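Local coordinates for malonyl CoA-acyl carrier protein transacylase (Staphylococcus aureus, PDB 3IM9), which catalyses transfer of the malonyl group from malonyl-CoA to holo-acyl carrier protein, supplying malonyl-ACP for bacterial fatty acid biosynthesis, at residues His77-Leu88 with His277-Lys285; Val234-Gly242 with Ser259-Leu270. One frame throughout, in Å; residues are numbered along the deposited sequence.

Interaction 1 of 2, residues His77-Leu88 with His277-Lys285; sequences HSSALLAALKNL and HFIEIGPGK
Over one face of the His-77 imidazole lies the backbone carbon of Gly-282, while the Pro-283 ring meets it obliquely, its CD 3.4 Å from His-77 CD2. The histidine and proline side chains run past each other in opposite directions; with CG anti to the backbone N (chi1 -171°), the imidazole extends to the proline. At the next residue, Ser-78 OG donates to Ile-281 O at 2.7 Å, 24° out of the carbonyl plane. The short serine suits the close approach here, Ser-78 CA to Gly-282 CA being 4.5 Å. Glycine fits for two reasons: a CB would collide with that hydroxyl and, at phi 151°, be jammed against the preceding carbonyl O. Further along the helix, Ile-281 fills the interface with both branches: CG2 packs on Leu-81 CB at 3.6 Å, while CD1 meets Leu-85 CD1 and Leu-88 CD2 tip to tip and Leu-82 CD1 crosswise. Leu-88 slides along Ile-279; Trp-312 of helix 306-312 touches both, and Phe-16 lies on Ile-281. One buried hydrogen bond thus satisfies the last carbonyl of strand 275-281; aliphatic packing, with the His-77/Pro-283 pair, supplies much of the rest, joining helix 67-84 and its following loop to the strand and turn.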
# COMPACT_ATOMS: atom_id res chain seq x y z
N HIS A 77 5.90 11.11 1.70
CA HIS A 77 7.29 10.67 1.78
C HIS A 77 7.71 9.97 0.49
O HIS A 77 8.74 10.31 -0.11
CB HIS A 77 7.40 9.69 2.95
CG HIS A 77 8.82 9.31 3.32
ND1 HIS A 77 9.98 9.82 2.75
CD2 HIS A 77 9.18 8.43 4.27
CE1 HIS A 77 11.02 9.27 3.39
NE2 HIS A 77 10.54 8.40 4.29
N SER A 78 6.91 9.04 -0.02
CA SER A 78 7.25 8.33 -1.23
C SER A 78 7.32 9.29 -2.43
O SER A 78 8.22 9.16 -3.27
CB SER A 78 6.23 7.22 -1.53
OG SER A 78 6.43 6.12 -0.63
N SER A 79 6.37 10.25 -2.48
CA SER A 79 6.36 11.17 -3.65
C SER A 79 7.55 12.12 -3.55
O SER A 79 8.05 12.59 -4.61
CB SER A 79 5.07 11.95 -3.65
OG SER A 79 3.94 11.05 -3.93
N ALA A 80 7.96 12.50 -2.35
CA ALA A 80 9.08 13.44 -2.19
C ALA A 80 10.35 12.76 -2.64
O ALA A 80 11.18 13.33 -3.36
CB ALA A 80 9.20 13.89 -0.71
N LEU A 81 10.53 11.49 -2.25
CA LEU A 81 11.67 10.70 -2.73
C LEU A 81 11.62 10.58 -4.21
O LEU A 81 12.67 10.70 -4.90
CB LEU A 81 11.76 9.32 -2.08
CG LEU A 81 12.05 9.27 -0.60
CD1 LEU A 81 11.78 7.89 -0.04
CD2 LEU A 81 13.51 9.59 -0.31
N LEU A 82 10.47 10.21 -4.75
CA LEU A 82 10.32 10.03 -6.19
C LEU A 82 10.72 11.31 -6.94
O LEU A 82 11.43 11.19 -7.94
CB LEU A 82 8.84 9.56 -6.45
CG LEU A 82 8.57 9.24 -7.92
CD1 LEU A 82 9.24 7.95 -8.24
CD2 LEU A 82 7.12 9.07 -7.97
N ALA A 83 10.33 12.49 -6.44
CA ALA A 83 10.55 13.79 -7.17
C ALA A 83 12.10 14.01 -7.17
O ALA A 83 12.58 14.65 -8.10
CB ALA A 83 9.82 14.86 -6.46
N ALA A 84 12.85 13.50 -6.19
CA ALA A 84 14.30 13.76 -6.06
C ALA A 84 15.11 12.83 -6.92
O ALA A 84 16.31 13.10 -7.15
CB ALA A 84 14.76 13.68 -4.60
N LEU A 85 14.57 11.67 -7.32
CA LEU A 85 15.28 10.68 -8.09
C LEU A 85 15.38 11.04 -9.58
O LEU A 85 14.36 11.37 -10.26
CB LEU A 85 14.59 9.31 -7.95
CG LEU A 85 14.73 8.72 -6.53
CD1 LEU A 85 13.71 7.60 -6.34
CD2 LEU A 85 16.17 8.12 -6.43
N LYS A 86 16.60 10.91 -10.07
CA LYS A 86 16.91 11.14 -11.51
C LYS A 86 16.94 9.84 -12.32
O LYS A 86 17.47 8.81 -11.88
CB LYS A 86 18.27 11.86 -11.66
CG LYS A 86 18.27 13.33 -11.35
CD LYS A 86 19.69 13.95 -11.66
CE LYS A 86 20.27 14.84 -10.50
NZ LYS A 86 19.38 15.98 -10.06
N ASN A 87 16.39 9.94 -13.55
CA ASN A 87 16.34 8.83 -14.50
C ASN A 87 15.91 7.55 -13.89
O ASN A 87 16.61 6.50 -13.94
CB ASN A 87 17.70 8.67 -15.15
CG ASN A 87 17.98 9.78 -16.08
OD1 ASN A 87 17.13 10.14 -16.93
ND2 ASN A 87 19.14 10.37 -15.94
N LEU A 88 14.77 7.67 -13.26
CA LEU A 88 14.11 6.52 -12.83
C LEU A 88 13.19 6.33 -14.05
O LEU A 88 12.42 7.26 -14.45
CB LEU A 88 13.32 6.87 -11.59
CG LEU A 88 12.91 5.75 -10.68
CD1 LEU A 88 14.07 4.99 -10.12
CD2 LEU A 88 12.16 6.51 -9.60
N HIS A 277 13.82 -6.50 -11.39
CA HIS A 277 14.38 -5.53 -10.44
C HIS A 277 13.18 -4.70 -9.93
O HIS A 277 12.41 -4.12 -10.68
CB HIS A 277 15.35 -4.58 -11.19
CG HIS A 277 16.11 -3.63 -10.28
ND1 HIS A 277 16.87 -2.56 -10.75
CD2 HIS A 277 16.23 -3.59 -8.91
CE1 HIS A 277 17.41 -1.93 -9.72
NE2 HIS A 277 17.03 -2.52 -8.60
N PHE A 278 13.01 -4.75 -8.60
CA PHE A 278 11.98 -3.96 -7.96
C PHE A 278 12.71 -2.92 -7.10
O PHE A 278 13.55 -3.27 -6.27
CB PHE A 278 11.15 -4.87 -7.02
CG PHE A 278 10.28 -5.87 -7.77
CD1 PHE A 278 10.81 -7.16 -8.09
CD2 PHE A 278 9.01 -5.51 -8.12
CE1 PHE A 278 9.99 -8.08 -8.79
CE2 PHE A 278 8.14 -6.44 -8.80
CZ PHE A 278 8.68 -7.72 -9.12
N ILE A 279 12.25 -1.70 -7.19
CA ILE A 279 12.81 -0.57 -6.43
C ILE A 279 11.66 -0.08 -5.56
O ILE A 279 10.70 0.53 -6.01
CB ILE A 279 13.23 0.52 -7.35
CG1 ILE A 279 14.34 -0.04 -8.30
CG2 ILE A 279 13.86 1.74 -6.51
CD1 ILE A 279 14.86 1.09 -9.35
N GLU A 280 11.87 -0.31 -4.24
CA GLU A 280 10.92 0.21 -3.19
C GLU A 280 11.28 1.62 -2.79
O GLU A 280 12.47 1.95 -2.58
CB GLU A 280 10.97 -0.77 -2.05
CG GLU A 280 9.86 -0.41 -0.96
CD GLU A 280 9.80 -1.44 0.13
OE1 GLU A 280 10.65 -2.36 0.24
OE2 GLU A 280 8.79 -1.34 0.88
N ILE A 281 10.30 2.50 -2.75
CA ILE A 281 10.57 3.94 -2.51
C ILE A 281 9.60 4.39 -1.39
O ILE A 281 8.36 4.45 -1.58
CB ILE A 281 10.32 4.77 -3.81
CG1 ILE A 281 11.28 4.21 -4.88
CG2 ILE A 281 10.51 6.29 -3.53
CD1 ILE A 281 10.97 4.88 -6.29
N GLY A 282 10.20 4.73 -0.22
CA GLY A 282 9.34 5.04 0.94
C GLY A 282 10.15 4.65 2.17
O GLY A 282 11.26 4.18 2.10
N PRO A 283 9.55 4.80 3.33
CA PRO A 283 10.16 4.42 4.54
C PRO A 283 10.11 2.89 4.69
O PRO A 283 9.16 2.23 4.20
CB PRO A 283 9.23 5.01 5.62
CG PRO A 283 7.85 5.09 5.05
CD PRO A 283 8.17 5.30 3.50
N GLY A 284 11.16 2.33 5.32
CA GLY A 284 11.20 0.89 5.50
C GLY A 284 11.56 0.10 4.24
O GLY A 284 11.75 0.68 3.16
N LYS A 285 11.62 -1.21 4.37
CA LYS A 285 11.83 -2.07 3.22
C LYS A 285 10.87 -3.25 3.32
O LYS A 285 11.24 -4.38 3.01
CB LYS A 285 13.27 -2.57 3.18
CG LYS A 285 13.91 -2.74 4.54
CD LYS A 285 15.43 -2.73 4.45
CE LYS A 285 16.01 -4.11 4.70
NZ LYS A 285 17.49 -4.13 4.50

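Interaction 2 of 2, residues Val234-Gly242 with Ser259-Leu270; sequences VVQNVNAQG and SPVQFINSTEWL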
# COMPACT_ATOMS: atom_id res chain seq x y z
N VAL A 234 0.05 0.33 -14.08
CA VAL A 234 -0.07 0.27 -12.59
C VAL A 234 -0.67 -1.13 -12.37
O VAL A 234 -1.82 -1.41 -12.87
CB VAL A 234 -0.99 1.33 -12.09
CG1 VAL A 234 -1.15 1.17 -10.55
CG2 VAL A 234 -0.51 2.75 -12.46
N VAL A 235 0.03 -2.02 -11.67
CA VAL A 235 -0.51 -3.36 -11.37
C VAL A 235 -1.41 -3.17 -10.16
O VAL A 235 -0.92 -2.90 -9.07
CB VAL A 235 0.56 -4.37 -11.16
CG1 VAL A 235 -0.05 -5.79 -10.93
CG2 VAL A 235 1.42 -4.43 -12.46
N GLN A 236 -2.72 -3.27 -10.34
CA GLN A 236 -3.67 -2.89 -9.29
C GLN A 236 -3.90 -4.01 -8.28
O GLN A 236 -3.87 -5.22 -8.60
CB GLN A 236 -5.01 -2.40 -9.86
CG GLN A 236 -4.72 -1.15 -10.69
CD GLN A 236 -6.00 -0.31 -10.89
OE1 GLN A 236 -6.75 -0.52 -11.89
NE2 GLN A 236 -6.27 0.62 -10.00
N ASN A 237 -4.11 -3.59 -7.01
CA ASN A 237 -4.29 -4.54 -5.94
C ASN A 237 -5.51 -5.45 -6.12
O ASN A 237 -5.50 -6.57 -5.61
CB ASN A 237 -4.47 -3.77 -4.60
CG ASN A 237 -3.21 -3.16 -4.04
OD1 ASN A 237 -2.04 -3.41 -4.49
ND2 ASN A 237 -3.44 -2.34 -3.06
N VAL A 238 -6.58 -4.91 -6.73
CA VAL A 238 -7.90 -5.66 -6.79
C VAL A 238 -7.72 -6.87 -7.69
O VAL A 238 -8.23 -7.93 -7.38
CB VAL A 238 -9.06 -4.75 -7.27
CG1 VAL A 238 -9.36 -3.73 -6.33
CG2 VAL A 238 -8.81 -4.04 -8.55
N ASN A 239 -7.00 -6.71 -8.82
CA ASN A 239 -7.00 -7.78 -9.88
C ASN A 239 -5.64 -8.27 -10.28
O ASN A 239 -5.54 -9.22 -11.07
CB ASN A 239 -7.79 -7.24 -11.14
CG ASN A 239 -7.07 -6.06 -11.84
OD1 ASN A 239 -6.10 -5.50 -11.31
ND2 ASN A 239 -7.49 -5.70 -13.11
N ALA A 240 -4.58 -7.67 -9.71
CA ALA A 240 -3.20 -8.15 -9.95
C ALA A 240 -2.84 -8.12 -11.42
O ALA A 240 -2.09 -9.03 -11.84
CB ALA A 240 -2.94 -9.57 -9.32
N GLN A 241 -3.29 -7.12 -12.15
CA GLN A 241 -2.82 -7.01 -13.54
C GLN A 241 -2.54 -5.55 -13.85
O GLN A 241 -3.11 -4.65 -13.20
CB GLN A 241 -3.89 -7.54 -14.52
CG GLN A 241 -4.24 -9.01 -14.35
CD GLN A 241 -5.38 -9.42 -15.30
OE1 GLN A 241 -5.68 -10.61 -15.43
NE2 GLN A 241 -6.01 -8.46 -15.92
N GLY A 242 -1.64 -5.30 -14.82
CA GLY A 242 -1.32 -3.91 -15.27
C GLY A 242 -2.49 -3.24 -15.90
O GLY A 242 -3.26 -3.84 -16.72
N SER A 259 -11.91 -5.04 -1.21
CA SER A 259 -11.35 -6.25 -1.84
C SER A 259 -9.99 -6.56 -1.27
O SER A 259 -9.26 -5.63 -0.86
CB SER A 259 -11.21 -6.00 -3.35
OG SER A 259 -12.51 -5.65 -3.89
N PRO A 260 -9.57 -7.81 -1.28
CA PRO A 260 -8.24 -8.19 -0.77
C PRO A 260 -7.13 -7.56 -1.65
O PRO A 260 -7.31 -7.38 -2.87
CB PRO A 260 -8.19 -9.72 -0.87
CG PRO A 260 -9.53 -10.11 -1.40
CD PRO A 260 -10.39 -8.96 -1.70
N VAL A 261 -6.00 -7.23 -1.01
CA VAL A 261 -4.79 -6.77 -1.72
C VAL A 261 -4.06 -7.94 -2.23
O VAL A 261 -3.54 -8.75 -1.45
CB VAL A 261 -3.92 -5.93 -0.74
CG1 VAL A 261 -2.61 -5.53 -1.43
CG2 VAL A 261 -4.67 -4.63 -0.32
N GLN A 262 -4.05 -8.08 -3.56
CA GLN A 262 -3.41 -9.24 -4.20
C GLN A 262 -1.93 -9.04 -4.38
O GLN A 262 -1.44 -8.97 -5.53
CB GLN A 262 -4.13 -9.54 -5.54
CG GLN A 262 -5.64 -9.79 -5.33
CD GLN A 262 -5.92 -11.16 -4.73
OE1 GLN A 262 -5.05 -11.99 -4.49
NE2 GLN A 262 -7.21 -11.36 -4.39
N PHE A 263 -1.16 -8.90 -3.30
CA PHE A 263 0.26 -8.58 -3.50
C PHE A 263 1.06 -9.71 -4.08
O PHE A 263 1.92 -9.42 -4.94
CB PHE A 263 0.87 -8.07 -2.16
CG PHE A 263 2.25 -7.46 -2.38
CD1 PHE A 263 3.37 -8.22 -2.09
CD2 PHE A 263 2.35 -6.19 -2.89
CE1 PHE A 263 4.67 -7.70 -2.34
CE2 PHE A 263 3.64 -5.58 -3.11
CZ PHE A 263 4.81 -6.36 -2.83
N ILE A 264 0.80 -10.95 -3.66
CA ILE A 264 1.55 -12.09 -4.25
C ILE A 264 1.24 -12.13 -5.77
O ILE A 264 2.21 -12.19 -6.56
CB ILE A 264 1.17 -13.42 -3.58
CG1 ILE A 264 1.68 -13.38 -2.13
CG2 ILE A 264 1.84 -14.62 -4.29
CD1 ILE A 264 1.15 -14.62 -1.37
N ASN A 265 -0.04 -12.09 -6.18
CA ASN A 265 -0.31 -12.31 -7.61
C ASN A 265 0.21 -11.15 -8.42
O ASN A 265 0.58 -11.33 -9.59
CB ASN A 265 -1.79 -12.49 -7.82
CG ASN A 265 -2.32 -13.82 -7.34
OD1 ASN A 265 -3.54 -13.95 -7.17
ND2 ASN A 265 -1.47 -14.76 -7.08
N SER A 266 0.17 -9.93 -7.85
CA SER A 266 0.70 -8.75 -8.56
C SER A 266 2.22 -8.88 -8.73
O SER A 266 2.74 -8.51 -9.84
CB SER A 266 0.44 -7.51 -7.75
OG SER A 266 -0.95 -7.24 -7.62
N THR A 267 2.96 -9.32 -7.69
CA THR A 267 4.37 -9.55 -7.81
C THR A 267 4.65 -10.60 -8.91
O THR A 267 5.56 -10.38 -9.78
CB THR A 267 4.99 -10.01 -6.48
OG1 THR A 267 4.78 -8.94 -5.52
CG2 THR A 267 6.51 -10.19 -6.60
N GLU A 268 3.88 -11.67 -8.87
CA GLU A 268 4.09 -12.79 -9.85
C GLU A 268 3.79 -12.30 -11.27
O GLU A 268 4.56 -12.64 -12.22
CB GLU A 268 3.24 -13.96 -9.46
CG GLU A 268 3.85 -14.58 -8.17
CD GLU A 268 3.13 -15.83 -7.70
OE1 GLU A 268 1.93 -15.94 -8.02
OE2 GLU A 268 3.82 -16.58 -6.93
N TRP A 269 2.80 -11.45 -11.45
CA TRP A 269 2.42 -10.97 -12.79
C TRP A 269 3.55 -10.14 -13.31
O TRP A 269 3.92 -10.24 -14.49
CB TRP A 269 1.15 -10.17 -12.70
CG TRP A 269 0.63 -9.76 -14.06
CD1 TRP A 269 -0.31 -10.45 -14.83
CD2 TRP A 269 0.90 -8.54 -14.76
NE1 TRP A 269 -0.61 -9.72 -15.97
CE2 TRP A 269 0.13 -8.56 -15.97
CE3 TRP A 269 1.79 -7.44 -14.52
CZ2 TRP A 269 0.18 -7.49 -16.91
CZ3 TRP A 269 1.82 -6.38 -15.42
CH2 TRP A 269 1.02 -6.43 -16.61
N LEU A 270 4.20 -9.36 -12.44
CA LEU A 270 5.23 -8.50 -12.90
C LEU A 270 6.42 -9.30 -13.26
O LEU A 270 7.04 -9.03 -14.33
CB LEU A 270 5.62 -7.51 -11.73
CG LEU A 270 4.62 -6.36 -11.76
CD1 LEU A 270 4.82 -5.50 -10.45
CD2 LEU A 270 4.77 -5.44 -12.95
O HOH W 1 -1.00 -4.65 -6.77
O HOH W 2 -8.89 -8.64 -4.86
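Val-235 and Trp-269 meet in the tight half of this contact, where each valine methyl has its own partners: CG1 lies against Ser-266 CB, CG2 against Leu-270 CD2 and, at 3.6 Å, Trp-269 CZ3. The indole, with CG anti to the backbone N (chi1 -175°), has one face under the Gln-241/Gly-242 backbone. Gln-241 CA sits 4.1 Å from the centroid of the five-membered ring, 9° off its normal, a CH-pi contact, and Gly-242 N stands over the six-membered rim, close because it bears no side chain. Small Ala-240 places CB 3.5 Å from Asn-265 CB. A buried water donates to Val-235 O and Ser-266 OG; the same hydroxyl joins Ser-266 N in gripping Gln-262 O from opposite faces. Val-261 CG1 packs on Asn-237 CG at 3.6 Å, the side chains side by side, pointing the same way.

On the looser side a second water bridges Val-238 O, Pro-260 O and Gln-262 NE2, and Gln-262 N donates to Asn-237 O (2.9 Å, in-plane lone pair). Gln-262, centre of an inverse gamma turn, N-caps helix 263-272. Ser-259 O accepts from His-207 ND1, and Val-261 lies beside His-207 and Ser-97, the probable catalytic pair of this acyltransferase fold.

Interaction 1 is a buried contact of the parallel sheet with helix 67-84, whereas interaction 2 is only partly buried and lies nearer the centre of the molecule. Aliphatic branches and a single direct hydrogen bond dominate interaction 1, away from the annotated sites; interaction 2 mixes indole packing with backbone bonding and bridging waters, close to the probable active-site residues. The two are joined through the chain, since helix 263-272 leads into strand 275-281, and in space: Phe-278 of 277-285 packs on Leu-270 of 259-270, CE2 to CD1 at 3.8 Å. Interaction 2 is also nested in sequence within the loop that interaction 1 closes.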